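Local coordinates for polymerase subunit PA (Dhori virus, PDB 4CGS), which probably binds RNA as part of the viral polymerase, this chain being the N-terminal, cap-snatching domain of its PA subunit, at residues Ser10-Ser13 against Glu14-Ala17; Trp16-Ser19 against Glu20-Lys23; Gln129-Pro132 against Ile133-Glu136; Gln142-Asp145 against Val146-Phe149; Val151-Tyr154 against Asn155-Glu159. All blocks are in the same frame, centred on the assembly; numbering follows the deposited sequence. Where two conformers were deposited one is given.

From the N terminus, all five contacts are local, between consecutive residues, so none closes a long loop and none nests in or crosses another. Contact 1 starts helix 13-18 and contact 2 follows the chain out of it; they share W16 and A17. After the sheet, contact 3 starts helix 132-137. Contacts 4 and 5 are successive parts of helix 140-157. Spatially the series folds back on itself: I11 and S10 of contact 1 pack on F149 of contact 4 and on T152 and I153 of contact 5, while M130 of contact 3 lies against R143 and T147 of contact 4. Helix 140-157 thus touches both helix starts, whose centres lie about 26 Å apart.

Contact 1 (Ser10-Ser13 against Glu14-Ala17); sequences SISS and EIWA
S12 and I15 are joined by a capping hydrogen bond: I15 N donates to S12 OG at 3.1 Å, with an N-H...O angle of 158°. The hydroxyl faces the backbone amide because OG stands between the S12 N and carbonyl carbon (chi1 73°). Two main-chain bonds continue the turn, W16 N to S12 O (3.0 Å) and A17 N to S13 O (2.9 Å). A water links the same hydroxyl to the carboxylate of E14: it lies 2.8 Å from S12 OG and donates to E14 OE2 at 2.9 Å. The E14 chain, bent at chi2 (-87°), folds back so that CD packs alongside S12 OG.

S12 is the N-cap of helix 13-18, and the residue before it forms a hydrophobic staple with the helix. One methyl of I11 does all the touching: CG2 meets W16 CB at 4.2 Å and I15 CG2 at 4.1 Å, the I11 and I15 side chains lying at about a right angle. CG2 approaches the indole of W16 obliquely. The indole NE1 binds D4 OD1, and R35 of helix 31-44 makes a cation-pi contact with the ring. I11 also reaches C39 of that helix and F149 and I153 of helix 140-157.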
loop_
_atom_site.group_PDB
_atom_site.type_symbol
_atom_site.label_atom_id
_atom_site.label_comp_id
_atom_site.label_asym_id
_atom_site.label_seq_id
_atom_site.Cartn_x
_atom_site.Cartn_y
_atom_site.Cartn_z
ATOM N N SER A 10 7.259 -5.869 -12.888
ATOM C CA SER A 10 6.079 -5.094 -12.566
ATOM C C SER A 10 6.251 -4.002 -11.536
ATOM O O SER A 10 5.262 -3.262 -11.250
ATOM C CB SER A 10 4.939 -6.036 -12.120
ATOM O OG SER A 10 4.624 -7.057 -13.032
ATOM N N ILE A 11 7.421 -3.951 -10.883
ATOM C CA ILE A 11 7.718 -2.893 -9.927
ATOM C C ILE A 11 8.599 -1.898 -10.627
ATOM O O ILE A 11 9.590 -2.255 -11.269
ATOM C CB ILE A 11 8.432 -3.457 -8.700
ATOM C CG1 ILE A 11 7.567 -4.443 -7.880
ATOM C CG2 ILE A 11 8.889 -2.305 -7.766
ATOM C CD1 ILE A 11 6.228 -3.872 -7.428
ATOM N N SER A 12 8.235 -0.634 -10.536
ATOM C CA SER A 12 9.111 0.369 -11.214
ATOM C C SER A 12 10.524 0.457 -10.597
ATOM O O SER A 12 10.723 0.225 -9.392
ATOM C CB SER A 12 8.485 1.755 -11.196
ATOM O OG SER A 12 8.552 2.324 -9.889
ATOM N N SER A 13 11.519 0.781 -11.400
ATOM C CA SER A 13 12.834 0.925 -10.918
ATOM C C SER A 13 12.917 1.952 -9.818
ATOM O O SER A 13 13.663 1.763 -8.866
ATOM C CB SER A 13 13.808 1.265 -12.078
ATOM O OG SER A 13 13.852 0.249 -13.035
ATOM N N GLU A 14 12.147 3.026 -9.944
ATOM C CA GLU A 14 12.246 4.123 -8.921
ATOM C C GLU A 14 11.613 3.745 -7.609
ATOM O O GLU A 14 12.147 4.131 -6.573
ATOM C CB GLU A 14 11.745 5.450 -9.490
ATOM C CG GLU A 14 10.285 5.475 -9.947
ATOM C CD GLU A 14 9.983 5.030 -11.378
ATOM O OE1 GLU A 14 10.785 4.273 -11.956
ATOM O OE2 GLU A 14 8.906 5.487 -11.866
ATOM N N ILE A 15 10.545 2.967 -7.626
ATOM C CA ILE A 15 9.958 2.419 -6.380
ATOM C C ILE A 15 10.890 1.421 -5.721
ATOM O O ILE A 15 11.119 1.474 -4.519
ATOM C CB ILE A 15 8.518 1.942 -6.621
ATOM C CG1 ILE A 15 7.585 3.142 -6.809
ATOM C CG2 ILE A 15 8.117 0.973 -5.483
ATOM C CD1 ILE A 15 6.151 2.746 -7.208
ATOM N N TRP A 16 11.507 0.543 -6.513
ATOM C CA TRP A 16 12.474 -0.387 -6.001
ATOM C C TRP A 16 13.620 0.358 -5.388
ATOM O O TRP A 16 14.074 0.024 -4.261
ATOM C CB TRP A 16 12.935 -1.292 -7.078
ATOM C CG TRP A 16 13.850 -2.415 -6.681
ATOM C CD1 TRP A 16 15.217 -2.516 -6.875
ATOM C CD2 TRP A 16 13.453 -3.649 -6.090
ATOM N NE1 TRP A 16 15.650 -3.671 -6.450
ATOM C CE2 TRP A 16 14.659 -4.437 -5.960
ATOM C CE3 TRP A 16 12.269 -4.157 -5.636
ATOM C CZ2 TRP A 16 14.642 -5.706 -5.404
ATOM C CZ3 TRP A 16 12.250 -5.442 -5.138
ATOM C CH2 TRP A 16 13.422 -6.183 -5.021
ATOM N N ALA A 17 14.122 1.365 -6.062
ATOM C CA ALA A 17 15.244 2.097 -5.503
ATOM C C ALA A 17 14.826 2.824 -4.175
ATOM O O ALA A 17 15.595 2.883 -3.185
ATOM C CB ALA A 17 15.792 3.088 -6.510
HETATM O O HOH W 1 6.862 4.590 -10.046
#

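Contact 2 (Trp16-Ser19 against Glu20-Lys23); sequences WALS and ETSK
T21 turns back onto L18, and its side chain can be followed from CB outward. CB itself lies 3.5 Å from L18 O. From it OG1 branches towards the same oxygen and donates a hydrogen bond of 2.8 Å; a chi1 of 63° points the hydroxyl back at L18 O and leaves CG2 opposite the T21 carbonyl carbon. That other branch, CG2, also brushes L18 O and ends against the L18 side chain, where its distance to CD1 is 4.0 Å. Since T21 N donates to L18 O as well, at 3.0 Å, this one carbonyl oxygen accepts two bonds from a single residue: the hydroxyl comes nearly head-on (164° at the oxygen), whereas the amide comes from above the carbonyl plane.

The backbone follows a three-residue spacing, with E20 N bonded to A17 O (3.0 Å) and S22 N to S19 O (3.1 Å). Three successive i to i-3 bonds are the 3-10 pattern, and they carry the chain out of helix 13-18 towards the loop before helix 31-44. E20 extends beyond CG; its CB and CG pass beside A17 O, CB at 3.3 Å, and CD follows at a longer distance. On the inner side, S19 OG donates to W16 O at 2.7 Å. R35 of helix 31-44 binds both atoms of that pair, its NE reaching S19 OG and its NH2 reaching W16 O. S22 OG is bonded to E38 of the same helix and to the backbone N of E24.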
loop_
_atom_site.group_PDB
_atom_site.type_symbol
_atom_site.label_atom_id
_atom_site.label_comp_id
_atom_site.label_asym_id
_atom_site.label_seq_id
_atom_site.Cartn_x
_atom_site.Cartn_y
_atom_site.Cartn_z
ATOM N N TRP A 16 11.507 0.543 -6.513
ATOM C CA TRP A 16 12.474 -0.387 -6.001
ATOM C C TRP A 16 13.620 0.358 -5.388
ATOM O O TRP A 16 14.074 0.024 -4.261
ATOM C CB TRP A 16 12.935 -1.292 -7.078
ATOM C CG TRP A 16 13.850 -2.415 -6.681
ATOM C CD1 TRP A 16 15.217 -2.516 -6.875
ATOM C CD2 TRP A 16 13.453 -3.649 -6.090
ATOM N NE1 TRP A 16 15.650 -3.671 -6.450
ATOM C CE2 TRP A 16 14.659 -4.437 -5.960
ATOM C CE3 TRP A 16 12.269 -4.157 -5.636
ATOM C CZ2 TRP A 16 14.642 -5.706 -5.404
ATOM C CZ3 TRP A 16 12.250 -5.442 -5.138
ATOM C CH2 TRP A 16 13.422 -6.183 -5.021
ATOM N N ALA A 17 14.122 1.365 -6.062
ATOM C CA ALA A 17 15.244 2.097 -5.503
ATOM C C ALA A 17 14.826 2.824 -4.175
ATOM O O ALA A 17 15.595 2.883 -3.185
ATOM C CB ALA A 17 15.792 3.088 -6.510
ATOM N N LEU A 18 13.677 3.450 -4.165
ATOM C CA LEU A 18 13.192 4.164 -3.010
ATOM C C LEU A 18 13.076 3.209 -1.783
ATOM O O LEU A 18 13.295 3.604 -0.624
ATOM C CB LEU A 18 11.864 4.921 -3.293
ATOM C CG LEU A 18 11.423 5.844 -2.131
ATOM C CD1 LEU A 18 12.549 6.776 -1.615
ATOM C CD2 LEU A 18 10.160 6.612 -2.454
ATOM N N SER A 19 12.690 1.977 -2.042
ATOM C CA SER A 19 12.579 1.000 -0.973
ATOM C C SER A 19 13.870 0.744 -0.223
ATOM O O SER A 19 13.848 0.188 0.883
ATOM C CB SER A 19 11.993 -0.315 -1.429
ATOM O OG SER A 19 12.882 -1.080 -2.162
ATOM N N GLU A 20 15.015 1.126 -0.772
ATOM C CA GLU A 20 16.288 1.017 0.051
ATOM C C GLU A 20 16.296 1.919 1.288
ATOM O O GLU A 20 17.069 1.755 2.255
ATOM C CB GLU A 20 17.398 1.536 -0.790
ATOM C CG GLU A 20 17.775 0.593 -1.912
ATOM C CD GLU A 20 18.961 1.120 -2.746
ATOM O OE1 GLU A 20 19.234 2.350 -2.664
ATOM O OE2 GLU A 20 19.606 0.310 -3.459
ATOM N N THR A 21 15.350 2.885 1.374
ATOM C CA THR A 21 15.276 3.786 2.561
ATOM C C THR A 21 14.536 3.140 3.723
ATOM O O THR A 21 14.509 3.708 4.811
ATOM C CB THR A 21 14.522 5.106 2.236
ATOM O OG1 THR A 21 13.133 4.881 1.879
ATOM C CG2 THR A 21 15.274 5.953 1.137
ATOM N N SER A 22 13.894 1.983 3.465
ATOM C CA SER A 22 13.170 1.265 4.436
ATOM C C SER A 22 13.857 0.045 5.121
ATOM O O SER A 22 14.320 -0.880 4.522
ATOM C CB SER A 22 11.892 0.790 3.797
ATOM O OG SER A 22 11.180 0.086 4.773
ATOM N N LYS A 23 13.911 0.100 6.461
ATOM C CA LYS A 23 14.402 -0.994 7.288
ATOM C C LYS A 23 13.375 -2.073 7.504
ATOM O O LYS A 23 13.716 -3.132 8.044
ATOM C CB LYS A 23 14.893 -0.453 8.604
ATOM C CG LYS A 23 15.912 0.666 8.503
ATOM C CD LYS A 23 17.048 0.466 9.473
ATOM C CE LYS A 23 18.222 1.400 9.180
ATOM N NZ LYS A 23 18.010 2.749 9.802
#

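Contact 3 (Gln129-Pro132 against Ile133-Glu136); sequences QMSP and ITRE
S131 and T134 meet through their hydroxyls, T134 OG1 donating to S131 OG across 2.7 Å. The serine oxygen also accepts T134 N at 3.2 Å, with an N-H...O angle of 156°; this is the capping bond that makes S131 the N-cap of helix 132-137. S131 OG is also bonded to D112 OD1, probably as donor, so three polar partners grip it. T134 OG1 in turn receives R123 N, while the other D112 carboxylate oxygen takes I133 N, an early amide of the helix. The two D112 oxygens thus complete the cap from outside the turn. S131 O accepts R135 N at 2.9 Å, and P132 O accepts E136 N at 3.2 Å.

R135 folds back over the turn. Its CG comes to 3.4 Å from M130 CB, and with chi3 at -63° the bent chain swings the guanidinium across P132. One face of that group is covered by P132 CA, 3.6 Å above its plane and over its centre. NH1 donates to M130 O at 2.8 Å in a bent bond, the acceptor lying 28° out of the guanidinium plane; packing and bond together would limit the group's rotation. A charged group therefore satisfies a loop carbonyl just ahead of the helix.

On the sheet side, S131 is bonded through its backbone to R123 of strand 119-125, with T134 touching V122 and M130 touching V124; M130 also packs against R143 and T147, so it bridges strand 119-125, outermost in this chain's sheet, and helix 140-157, with the cap against the strand.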
loop_
_atom_site.group_PDB
_atom_site.type_symbol
_atom_site.label_atom_id
_atom_site.label_comp_id
_atom_site.label_asym_id
_atom_site.label_seq_id
_atom_site.Cartn_x
_atom_site.Cartn_y
_atom_site.Cartn_z
ATOM N N GLN A 129 -7.994 -9.262 -5.019
ATOM C CA GLN A 129 -9.248 -9.173 -4.259
ATOM C C GLN A 129 -9.252 -7.968 -3.304
ATOM O O GLN A 129 -8.220 -7.575 -2.819
ATOM C CB GLN A 129 -9.540 -10.468 -3.462
ATOM C CG GLN A 129 -9.640 -11.667 -4.378
ATOM C CD GLN A 129 -11.078 -11.939 -4.711
ATOM O OE1 GLN A 129 -11.791 -12.559 -3.933
ATOM N NE2 GLN A 129 -11.530 -11.436 -5.836
ATOM N N MET A 130 -10.438 -7.424 -3.039
ATOM C CA MET A 130 -10.599 -6.297 -2.174
ATOM C C MET A 130 -11.613 -6.647 -1.098
ATOM O O MET A 130 -12.685 -7.202 -1.397
ATOM C CB MET A 130 -11.138 -5.080 -2.930
ATOM C CG MET A 130 -10.211 -4.535 -3.965
ATOM S SD MET A 130 -11.015 -3.349 -5.103
ATOM C CE MET A 130 -12.286 -4.464 -5.999
ATOM N N SER A 131 -11.364 -6.284 0.172
ATOM C CA SER A 131 -12.355 -6.481 1.241
ATOM C C SER A 131 -13.592 -5.656 0.925
ATOM O O SER A 131 -13.557 -4.677 0.184
ATOM C CB SER A 131 -11.831 -6.081 2.582
ATOM O OG SER A 131 -11.847 -4.696 2.785
ATOM N N PRO A 132 -14.733 -6.011 1.564
ATOM C CA PRO A 132 -15.989 -5.275 1.269
ATOM C C PRO A 132 -15.836 -3.777 1.586
ATOM O O PRO A 132 -16.331 -2.919 0.835
ATOM C CB PRO A 132 -16.974 -5.956 2.188
ATOM C CG PRO A 132 -16.499 -7.390 2.220
ATOM C CD PRO A 132 -15.000 -7.308 2.242
ATOM N N ILE A 133 -15.244 -3.416 2.735
ATOM C CA ILE A 133 -15.066 -2.013 3.065
ATOM C C ILE A 133 -14.108 -1.297 2.115
ATOM O O ILE A 133 -14.334 -0.156 1.745
ATOM C CB ILE A 133 -14.543 -1.817 4.491
ATOM C CG1 ILE A 133 -15.722 -2.087 5.470
ATOM C CG2 ILE A 133 -13.907 -0.398 4.713
ATOM C CD1 ILE A 133 -16.604 -0.872 5.670
ATOM N N THR A 134 -13.100 -2.013 1.629
ATOM C CA THR A 134 -12.186 -1.482 0.663
ATOM C C THR A 134 -12.925 -1.143 -0.650
ATOM O O THR A 134 -12.743 -0.079 -1.224
ATOM C CB THR A 134 -11.059 -2.473 0.408
ATOM O OG1 THR A 134 -10.406 -2.710 1.644
ATOM C CG2 THR A 134 -10.074 -1.982 -0.613
ATOM N N ARG A 135 -13.723 -2.078 -1.137
ATOM C CA ARG A 135 -14.475 -1.874 -2.383
ATOM C C ARG A 135 -15.448 -0.725 -2.310
ATOM O O ARG A 135 -15.754 -0.107 -3.319
ATOM C CB ARG A 135 -15.271 -3.170 -2.755
ATOM C CG ARG A 135 -14.426 -4.381 -2.897
ATOM C CD ARG A 135 -15.306 -5.503 -3.323
ATOM N NE ARG A 135 -16.355 -5.955 -2.455
ATOM C CZ ARG A 135 -16.426 -7.143 -1.833
ATOM N NH1 ARG A 135 -15.394 -7.972 -1.676
ATOM N NH2 ARG A 135 -17.596 -7.450 -1.243
ATOM N N GLU A 136 -15.985 -0.453 -1.122
ATOM C CA GLU A 136 -16.910 0.619 -0.969
ATOM C C GLU A 136 -16.229 1.959 -0.825
ATOM O O GLU A 136 -16.736 2.973 -1.295
ATOM C CB GLU A 136 -17.782 0.355 0.268
ATOM C CG GLU A 136 -18.729 1.472 0.612
ATOM C CD GLU A 136 -19.846 1.687 -0.408
ATOM O OE1 GLU A 136 -20.390 0.673 -0.921
ATOM O OE2 GLU A 136 -20.172 2.887 -0.681
#

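Contact 4 (Gln142-Asp145 against Val146-Phe149); sequences QRQD and VTNF
T147 grips R143 O twice, with OG1 at 2.7 Å and with its backbone N at 2.9 Å. The two donors approach the oxygen from opposite faces of the carbonyl plane. For the hydroxyl this depends on a chi1 of 63°, which turns OG1 back along the helix. The neighbouring rungs are ordinary i to i-4 bonds of helix 140-157: V146 N to Q142 O (2.9 Å), N148 N to Q144 O and F149 N to D145 O. A water spans D145 and N148, donating to D145 OD1 at 2.7 Å and accepting from N148 ND2; as the asparagine was modelled in two conformers, this bridge is tentative.

Around these bonds the carbon atoms crowd the carbonyls. T147 CG2 comes to 2.9 Å from R143 O, a tight approach for a methyl group, and V146 CG2 to 3.2 Å from Q142 O. V146 packs on V44, and F149 on I40 and T43, of helix 31-44, whereas R143 and T147 receive M130. R143 NH1 is bonded to L138 O.

The chemistry of this turn is consistent with an amphipathic helix: V146 and F149 are buried against helix 31-44 and the exposed Q144 and N148 present amides, though the buried residues also include Q142, its amide satisfied by D139, I48 and Y60. The threonine hydroxyl donates to its own helix's backbone.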
loop_
_atom_site.group_PDB
_atom_site.type_symbol
_atom_site.label_atom_id
_atom_site.label_comp_id
_atom_site.label_asym_id
_atom_site.label_seq_id
_atom_site.Cartn_x
_atom_site.Cartn_y
_atom_site.Cartn_z
ATOM N N GLN A 142 -10.119 4.058 -8.879
ATOM C CA GLN A 142 -9.171 3.513 -7.946
ATOM C C GLN A 142 -9.166 2.003 -7.862
ATOM O O GLN A 142 -8.112 1.377 -7.865
ATOM C CB GLN A 142 -9.446 4.097 -6.552
ATOM C CG GLN A 142 -9.219 5.604 -6.422
ATOM C CD GLN A 142 -9.609 6.114 -5.079
ATOM O OE1 GLN A 142 -10.762 5.869 -4.672
ATOM N NE2 GLN A 142 -8.735 6.834 -4.388
ATOM N N ARG A 143 -10.351 1.406 -7.832
ATOM C CA ARG A 143 -10.412 -0.043 -7.839
ATOM C C ARG A 143 -9.781 -0.680 -9.069
ATOM O O ARG A 143 -9.025 -1.634 -8.987
ATOM C CB ARG A 143 -11.888 -0.574 -7.673
ATOM C CG ARG A 143 -12.544 -0.153 -6.404
ATOM C CD ARG A 143 -13.794 -0.878 -6.155
ATOM N NE ARG A 143 -14.786 -0.779 -7.204
ATOM C CZ ARG A 143 -15.686 0.186 -7.288
ATOM N NH1 ARG A 143 -15.724 1.182 -6.414
ATOM N NH2 ARG A 143 -16.556 0.182 -8.284
ATOM N N GLN A 144 -10.043 -0.067 -10.205
ATOM C CA GLN A 144 -9.435 -0.519 -11.461
ATOM C C GLN A 144 -7.941 -0.380 -11.451
ATOM O O GLN A 144 -7.274 -1.345 -11.828
ATOM C CB GLN A 144 -10.081 0.236 -12.635
ATOM C CG GLN A 144 -11.492 -0.189 -13.044
ATOM C CD GLN A 144 -11.380 -1.489 -13.831
ATOM O OE1 GLN A 144 -11.185 -1.494 -15.067
ATOM N NE2 GLN A 144 -11.437 -2.571 -13.123
ATOM N N ASP A 145 -7.423 0.755 -11.022
ATOM C CA ASP A 145 -5.989 0.955 -11.081
ATOM C C ASP A 145 -5.260 0.064 -10.108
ATOM O O ASP A 145 -4.210 -0.536 -10.424
ATOM C CB ASP A 145 -5.647 2.396 -10.823
ATOM C CG ASP A 145 -5.999 3.350 -11.940
ATOM O OD1 ASP A 145 -6.308 2.878 -13.069
ATOM O OD2 ASP A 145 -6.045 4.562 -11.659
ATOM N N VAL A 146 -5.777 -0.041 -8.891
ATOM C CA VAL A 146 -5.171 -0.905 -7.871
ATOM C C VAL A 146 -5.236 -2.398 -8.307
ATOM O O VAL A 146 -4.213 -3.088 -8.265
ATOM C CB VAL A 146 -5.841 -0.709 -6.513
ATOM C CG1 VAL A 146 -5.464 -1.813 -5.529
ATOM C CG2 VAL A 146 -5.599 0.683 -5.986
ATOM N N THR A 147 -6.382 -2.880 -8.730
ATOM C CA THR A 147 -6.540 -4.265 -9.089
ATOM C C THR A 147 -5.766 -4.573 -10.354
ATOM O O THR A 147 -5.170 -5.668 -10.424
ATOM C CB THR A 147 -8.036 -4.619 -9.298
ATOM O OG1 THR A 147 -8.597 -3.864 -10.408
ATOM C CG2 THR A 147 -8.740 -4.362 -7.995
ATOM N N ASN A 148 -5.704 -3.675 -11.322
ATOM C CA ASN A 148 -4.960 -4.041 -12.509
ATOM C C ASN A 148 -3.477 -4.200 -12.178
ATOM O O ASN A 148 -2.807 -5.082 -12.762
ATOM C CB ASN A 148 -5.156 -2.980 -13.598
ATOM C CG ASN A 148 -6.560 -2.993 -14.188
ATOM O OD1 ASN A 148 -7.258 -3.976 -14.065
ATOM N ND2 ASN A 148 -7.003 -1.857 -14.750
ATOM N N PHE A 149 -2.945 -3.367 -11.296
ATOM C CA PHE A 149 -1.556 -3.525 -10.865
ATOM C C PHE A 149 -1.366 -4.837 -10.127
ATOM O O PHE A 149 -0.461 -5.598 -10.448
ATOM C CB PHE A 149 -1.138 -2.365 -9.964
ATOM C CG PHE A 149 0.121 -2.637 -9.198
ATOM C CD1 PHE A 149 1.327 -2.936 -9.869
ATOM C CD2 PHE A 149 0.089 -2.742 -7.811
ATOM C CE1 PHE A 149 2.466 -3.280 -9.127
ATOM C CE2 PHE A 149 1.214 -3.071 -7.120
ATOM C CZ PHE A 149 2.393 -3.330 -7.756
HETATM O O HOH W 2 -6.332 0.701 -14.685
#

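Contact 5 (Val151-Tyr154 against Asn155-Glu159); sequences VTIY and NESLE
L158 sets a methyl over one face of the Y154 ring: CD1 lies 4.2 Å from the ring centroid and 27° off the ring normal, a CH-pi contact. The methyl sits towards one side of the ring, with CD1 to Y154 CE2 at 3.8 Å. The other flat group, the N155 amide, is turned 59° from the ring plane, and its OD1 comes no nearer to the ring than 4.1 Å, at CD2. The ND2 end of that amide lies beside V151, 3.3 Å from CG1; the two side chains run alongside each other and point the same way. A chi1 of 178°, which sets CG opposite the backbone N, carries the Y154 ring towards L158, one helical turn on.

This is the last part of helix 140-157, and the i to i-4 ladder persists through it: N155 N to V151 O (2.9 Å), E156 N to T152 O (3.0 Å), then S157 N to I153 O. L158 N still bonds Y154 O at 3.1 Å, though this bond is markedly bent. Beyond it E159 N reaches E156 O, a three-residue step.

In the conformer described, S157 OG adds a second bond to I153 O (2.7 Å), from the opposite face of the carbonyl plane to S157 N; the alternate position of the serine makes it provisional. The E156 carboxylate is held by S10 OG and K9 N of the N-terminal loop. Helix 162-166 folds against this end, L163 touching both Y154 and L158.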
loop_
_atom_site.group_PDB
_atom_site.type_symbol
_atom_site.label_atom_id
_atom_site.label_comp_id
_atom_site.label_asym_id
_atom_site.label_seq_id
_atom_site.Cartn_x
_atom_site.Cartn_y
_atom_site.Cartn_z
ATOM N N VAL A 151 -3.028 -7.653 -10.224
ATOM C CA VAL A 151 -3.123 -8.770 -11.133
ATOM C C VAL A 151 -1.912 -8.857 -12.038
ATOM O O VAL A 151 -1.509 -10.006 -12.411
ATOM C CB VAL A 151 -4.421 -8.637 -11.967
ATOM C CG1 VAL A 151 -4.283 -9.433 -13.289
ATOM C CG2 VAL A 151 -5.660 -8.881 -11.063
ATOM N N THR A 152 -1.341 -7.765 -12.440
ATOM C CA THR A 152 -0.137 -7.782 -13.234
ATOM C C THR A 152 1.033 -8.412 -12.466
ATOM O O THR A 152 1.718 -9.342 -12.981
ATOM C CB THR A 152 0.258 -6.347 -13.688
ATOM O OG1 THR A 152 -0.806 -5.808 -14.449
ATOM C CG2 THR A 152 1.496 -6.347 -14.523
ATOM N N ILE A 153 1.303 -7.955 -11.261
ATOM C CA ILE A 153 2.388 -8.551 -10.497
ATOM C C ILE A 153 2.106 -9.972 -10.033
ATOM O O ILE A 153 2.984 -10.844 -10.056
ATOM C CB ILE A 153 2.850 -7.675 -9.338
ATOM C CG1 ILE A 153 4.190 -8.201 -8.766
ATOM C CG2 ILE A 153 1.812 -7.365 -8.269
ATOM C CD1 ILE A 153 5.047 -7.187 -8.053
ATOM N N TYR A 154 0.859 -10.304 -9.737
ATOM C CA TYR A 154 0.447 -11.668 -9.411
ATOM C C TYR A 154 0.753 -12.588 -10.595
ATOM O O TYR A 154 1.369 -13.643 -10.431
ATOM C CB TYR A 154 -1.027 -11.684 -9.124
ATOM C CG TYR A 154 -1.609 -13.030 -8.823
ATOM C CD1 TYR A 154 -1.361 -13.706 -7.703
ATOM C CD2 TYR A 154 -2.555 -13.577 -9.698
ATOM C CE1 TYR A 154 -1.993 -14.923 -7.404
ATOM C CE2 TYR A 154 -3.109 -14.809 -9.444
ATOM C CZ TYR A 154 -2.830 -15.487 -8.279
ATOM O OH TYR A 154 -3.445 -16.696 -8.020
ATOM N N ASN A 155 0.291 -12.212 -11.773
ATOM C CA ASN A 155 0.553 -13.030 -12.965
ATOM C C ASN A 155 2.036 -13.154 -13.308
ATOM O O ASN A 155 2.468 -14.197 -13.790
ATOM C CB ASN A 155 -0.316 -12.586 -14.113
ATOM C CG ASN A 155 -1.710 -13.087 -13.939
ATOM O OD1 ASN A 155 -1.898 -14.286 -13.671
ATOM N ND2 ASN A 155 -2.697 -12.160 -14.106
ATOM N N GLU A 156 2.818 -12.129 -13.059
ATOM C CA GLU A 156 4.294 -12.221 -13.227
ATOM C C GLU A 156 4.865 -13.210 -12.212
ATOM O O GLU A 156 5.710 -14.042 -12.547
ATOM C CB GLU A 156 4.967 -10.850 -13.038
ATOM C CG GLU A 156 6.484 -11.008 -13.168
ATOM C CD GLU A 156 7.266 -9.752 -12.882
ATOM O OE1 GLU A 156 6.670 -8.672 -12.614
ATOM O OE2 GLU A 156 8.517 -9.867 -12.950
ATOM N N SER A 157 4.424 -13.143 -10.969
ATOM C CA SER A 157 4.949 -13.960 -9.911
ATOM C C SER A 157 4.653 -15.448 -10.141
ATOM O O SER A 157 5.463 -16.273 -9.701
ATOM C CB SER A 157 4.381 -13.414 -8.611
ATOM O OG SER A 157 4.762 -12.026 -8.387
ATOM N N LEU A 158 3.586 -15.779 -10.854
ATOM C CA LEU A 158 3.231 -17.194 -11.116
ATOM C C LEU A 158 4.204 -17.796 -12.106
ATOM O O LEU A 158 4.291 -19.023 -12.221
ATOM C CB LEU A 158 1.829 -17.284 -11.720
ATOM C CG LEU A 158 0.650 -17.133 -10.736
ATOM C CD1 LEU A 158 -0.635 -16.835 -11.474
ATOM C CD2 LEU A 158 0.561 -18.401 -9.934
ATOM N N GLU A 159 4.941 -16.965 -12.850
ATOM C CA GLU A 159 5.935 -17.496 -13.848
ATOM C C GLU A 159 7.222 -17.996 -13.242
ATOM O O GLU A 159 8.006 -18.646 -13.958
ATOM C CB GLU A 159 6.255 -16.385 -14.805
ATOM C CG GLU A 159 5.056 -15.998 -15.690
ATOM C CD GLU A 159 4.613 -17.184 -16.564
ATOM O OE1 GLU A 159 5.404 -17.904 -17.177
ATOM O OE2 GLU A 159 3.428 -17.417 -16.705
#